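Long-range contacts in BlEst2 (Bacillus licheniformis, PDB 6WPX), which probably hydrolyses ester bonds as a lipase or esterase of the alpha/beta-hydrolase clan, with a C-terminal domain that has autoinhibitory effects on it: residues A306-V311 with V383-P388; T330-K335 with N361-T366. All coordinates share one frame; numbering follows the deposited sequence.

Contact 1: A306-V311 with V383-P388; sequences AVEKGV and VTFDSP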
# COMPACT_ATOMS: atom_id res chain seq x y z
N ALA A 306 -0.36 0.92 26.18
CA ALA A 306 0.28 -0.13 26.93
C ALA A 306 1.41 -0.74 26.10
O ALA A 306 1.29 -0.91 24.88
CB ALA A 306 -0.74 -1.22 27.27
N VAL A 307 2.50 -1.06 26.78
CA VAL A 307 3.61 -1.80 26.19
C VAL A 307 3.74 -2.97 27.14
O VAL A 307 4.04 -2.78 28.32
CB VAL A 307 4.94 -1.01 26.05
CG1 VAL A 307 6.10 -1.95 25.67
CG2 VAL A 307 4.80 0.10 25.01
N GLU A 308 3.46 -4.18 26.65
CA GLU A 308 3.57 -5.39 27.45
C GLU A 308 5.05 -5.72 27.77
O GLU A 308 5.97 -5.12 27.20
CB GLU A 308 2.86 -6.57 26.75
CG GLU A 308 3.54 -7.08 25.49
CD GLU A 308 3.18 -6.38 24.19
OE1 GLU A 308 2.54 -5.30 24.22
OE2 GLU A 308 3.57 -6.92 23.12
N LYS A 309 5.28 -6.66 28.68
CA LYS A 309 6.64 -7.12 29.02
C LYS A 309 7.17 -7.90 27.83
O LYS A 309 6.38 -8.51 27.10
CB LYS A 309 6.61 -8.04 30.27
CG LYS A 309 6.28 -7.33 31.58
CD LYS A 309 6.35 -8.28 32.77
CE LYS A 309 5.59 -7.72 33.96
NZ LYS A 309 5.56 -8.69 35.09
N GLY A 310 8.49 -7.91 27.64
CA GLY A 310 9.14 -8.69 26.59
C GLY A 310 9.11 -8.12 25.19
O GLY A 310 9.33 -8.86 24.22
N VAL A 311 8.88 -6.81 25.05
CA VAL A 311 8.86 -6.19 23.72
C VAL A 311 10.30 -5.90 23.32
O VAL A 311 11.03 -5.25 24.07
CB VAL A 311 7.92 -4.95 23.64
CG1 VAL A 311 8.01 -4.26 22.28
CG2 VAL A 311 6.48 -5.33 23.92
N VAL A 383 1.64 2.74 16.64
CA VAL A 383 2.74 2.06 17.32
C VAL A 383 2.86 0.68 16.69
O VAL A 383 1.86 -0.02 16.56
CB VAL A 383 2.54 1.97 18.86
CG1 VAL A 383 3.73 1.26 19.53
CG2 VAL A 383 2.35 3.34 19.48
N THR A 384 4.08 0.28 16.31
CA THR A 384 4.27 -1.10 15.86
C THR A 384 5.07 -1.78 16.96
O THR A 384 5.81 -1.10 17.67
CB THR A 384 4.93 -1.23 14.46
OG1 THR A 384 6.33 -1.03 14.62
CG2 THR A 384 4.33 -0.27 13.43
N PHE A 385 4.89 -3.08 17.12
CA PHE A 385 5.56 -3.85 18.16
C PHE A 385 6.29 -5.03 17.59
O PHE A 385 5.74 -5.79 16.77
CB PHE A 385 4.55 -4.40 19.18
CG PHE A 385 3.67 -3.38 19.87
CD1 PHE A 385 2.56 -2.84 19.21
CD2 PHE A 385 3.91 -2.99 21.18
CE1 PHE A 385 1.75 -1.90 19.83
CE2 PHE A 385 3.09 -2.04 21.81
CZ PHE A 385 2.01 -1.52 21.14
N ASP A 386 7.53 -5.19 18.04
CA ASP A 386 8.33 -6.37 17.72
C ASP A 386 8.24 -7.15 19.06
O ASP A 386 8.94 -6.84 20.03
CB ASP A 386 9.77 -6.01 17.35
CG ASP A 386 10.62 -7.23 17.01
OD1 ASP A 386 10.12 -8.37 17.18
OD2 ASP A 386 11.75 -7.06 16.52
N SER A 387 7.29 -8.07 19.15
CA SER A 387 7.01 -8.78 20.40
C SER A 387 6.48 -10.20 20.14
O SER A 387 5.72 -10.40 19.19
CB SER A 387 5.97 -7.99 21.21
OG SER A 387 5.45 -8.67 22.34
N PRO A 388 6.81 -11.17 21.02
CA PRO A 388 6.26 -12.53 20.83
C PRO A 388 4.75 -12.60 21.05
O PRO A 388 4.15 -13.62 20.75
CB PRO A 388 7.00 -13.35 21.91
CG PRO A 388 8.17 -12.50 22.33
CD PRO A 388 7.68 -11.10 22.20
O HOH W 1 6.26 -9.86 24.84
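E308 and S387 meet just past the ends of strands 300-307 and 377-386, where two antiparallel sheets come together in what looks like a beta sandwich. Strand 300-307 is at the edge of one sheet, and strand 377-386 belongs to the other. From CB, the E308 side chain places CG between the backbone N and the carbonyl carbon (chi1 70°). It then bends at chi2 (-87°), which brings the acid toward S387 and F385. E308 CG passes 4.0 Å from S387 OG. E308 CD is 3.7 Å from the same S387 OG. OE1 lies 4.1 Å from F385 CD2, oblique to the ring, with the carboxylate and ring planes 31° apart. OE2 accepts a hydrogen bond of 2.7 Å from S387 OG through its anti lone pair, and also forms a salt bridge with R465. The charge of R465 would probably favour the ionised acid. R465 also makes a cation-pi contact with F385. S387 OG is gripped three ways. It donates to E308, accepts from the water on K309 O, and caps L389 N at the start of helix 389-397. A306 O comes to the edge of the F385 ring, 3.7 Å from CE2. V307 CG2 packs on F385 CE2. V311 CG1 lies at the ring edge and 3.5 Å from D386 O, and V311 CG2 packs on S387 CB. Beyond the serine, P388 CD sits 3.4 Å from G310 O.

Contact 2: T330-K335 with N361-T366; sequences TDPRGK and NPAAGT
P332 lies against the backbone of A363-T366, at the tip of a beta hairpin, a type I turn D331-G334 with a G1 bulge at G334. The hairpin pairs strand 326-330 with strand 336-337. The partner segment leads into strand 365-372 of the same antiparallel sheet. The pyrrolidine ring does most of the touching. P332 CG is 3.6 Å from A364 O. P332 CD is 4.3 Å from A363 CB. P332 CA makes a CA-H...O contact of 3.3 Å with T366 O, with 138° at the hydrogen. G365 has no side chain, and its backbone runs directly beside the proline ring. No direct hydrogen bond crosses between the two segments. A water also links them, donating to A364 O and accepting from R333 NH2 at the edge of the guanidinium, in its plane. R333 touches a crystal neighbour as well. The second shell holds the turn in shape. D331 N donates to K335 O, and G334 N to D331 O, the two backbone bonds of the bulged hairpin. The D331 carboxylate folds back over the turn, with OD1 taking the K335 N-H at 2.8 Å from above its plane, 44° out of it, and the R333 N-H more weakly. Further out, W367 touches P332, D331 and P362. The indole also reaches the 361-366 side, with W367 NE1 hydrogen-bonded to A363 O.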
# COMPACT_ATOMS: atom_id res chain seq x y z
N THR A 330 6.51 9.90 26.56
CA THR A 330 6.83 9.70 27.98
C THR A 330 6.72 8.22 28.29
O THR A 330 5.75 7.62 27.90
CB THR A 330 5.90 10.53 28.87
OG1 THR A 330 6.09 11.88 28.48
CG2 THR A 330 6.21 10.38 30.33
N ASP A 331 7.72 7.70 28.99
CA ASP A 331 7.74 6.29 29.42
C ASP A 331 6.91 6.09 30.70
O ASP A 331 6.40 7.04 31.23
CB ASP A 331 9.15 5.70 29.50
CG ASP A 331 10.02 6.18 30.66
OD1 ASP A 331 9.52 6.84 31.59
OD2 ASP A 331 11.19 5.93 30.58
N PRO A 332 6.75 4.84 31.16
CA PRO A 332 5.96 4.55 32.34
C PRO A 332 6.45 5.25 33.62
O PRO A 332 5.67 5.46 34.49
CB PRO A 332 5.97 3.02 32.40
CG PRO A 332 6.35 2.60 31.01
CD PRO A 332 7.29 3.67 30.53
N ARG A 333 7.73 5.62 33.66
CA ARG A 333 8.30 6.32 34.83
C ARG A 333 8.16 7.83 34.69
O ARG A 333 8.54 8.57 35.61
CB ARG A 333 9.79 6.00 35.00
CG ARG A 333 10.15 4.55 35.33
CD ARG A 333 9.84 4.13 36.77
NE ARG A 333 8.40 4.05 37.07
CZ ARG A 333 7.57 3.13 36.58
NH1 ARG A 333 6.29 3.14 36.93
NH2 ARG A 333 8.02 2.17 35.78
N GLY A 334 7.70 8.29 33.53
CA GLY A 334 7.56 9.72 33.30
C GLY A 334 8.75 10.33 32.57
O GLY A 334 8.73 11.52 32.25
N LYS A 335 9.76 9.51 32.26
CA LYS A 335 10.95 9.98 31.56
C LYS A 335 10.60 10.35 30.11
O LYS A 335 10.07 9.51 29.38
CB LYS A 335 12.09 8.96 31.62
CG LYS A 335 13.47 9.60 31.52
CD LYS A 335 14.58 8.57 31.43
CE LYS A 335 15.02 8.33 30.01
NZ LYS A 335 16.23 7.48 29.94
N ASN A 361 13.99 -2.41 23.29
CA ASN A 361 13.62 -2.95 24.60
C ASN A 361 12.85 -1.95 25.47
O ASN A 361 13.33 -1.55 26.54
CB ASN A 361 14.86 -3.47 25.36
CG ASN A 361 15.68 -4.46 24.58
OD1 ASN A 361 16.79 -4.15 24.17
ND2 ASN A 361 15.10 -5.60 24.25
N PRO A 362 11.66 -1.50 25.01
CA PRO A 362 10.91 -0.51 25.80
C PRO A 362 10.43 -1.07 27.13
O PRO A 362 10.06 -2.24 27.19
CB PRO A 362 9.75 -0.15 24.88
CG PRO A 362 9.54 -1.34 24.03
CD PRO A 362 10.92 -1.86 23.77
N ALA A 363 10.46 -0.24 28.18
CA ALA A 363 10.00 -0.62 29.51
C ALA A 363 8.50 -0.93 29.43
O ALA A 363 7.76 -0.26 28.71
CB ALA A 363 10.25 0.53 30.48
N ALA A 364 8.06 -2.00 30.12
CA ALA A 364 6.66 -2.40 30.13
C ALA A 364 5.87 -1.43 30.96
O ALA A 364 6.39 -0.91 31.95
CB ALA A 364 6.50 -3.79 30.69
N GLY A 365 4.63 -1.20 30.56
CA GLY A 365 3.75 -0.29 31.27
C GLY A 365 3.04 0.66 30.34
O GLY A 365 2.98 0.43 29.13
N THR A 366 2.47 1.72 30.91
CA THR A 366 1.72 2.71 30.15
C THR A 366 2.64 3.83 29.70
O THR A 366 3.15 4.61 30.52
CB THR A 366 0.55 3.28 30.99
OG1 THR A 366 -0.17 2.21 31.57
CG2 THR A 366 -0.39 4.17 30.15
O HOH W 2 6.43 0.07 34.77

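Overall arrangement
Contacts 1 and 2 are neighbours, with centres about 12 Å apart. Along the chain, contact 2 is nested inside the loop that contact 1 closes. They share a sheet, because strands 300-307 and 365-372 lie side by side in it. A probable hydrogen bond of 2.8 Å from G365 N to V307 O joins them. Packing adds to it: V311 O is 3.4 Å from P362 CD, and K309 CG is 3.7 Å from A364 CB. Contact 1 is partly buried and contact 2 is on the surface. Their centres are about 24 and 31 Å from the chain's centre. Both lie in the C-terminal beta region, away from the mixed sheet of the hydrolase part, which carries the active site in this clan.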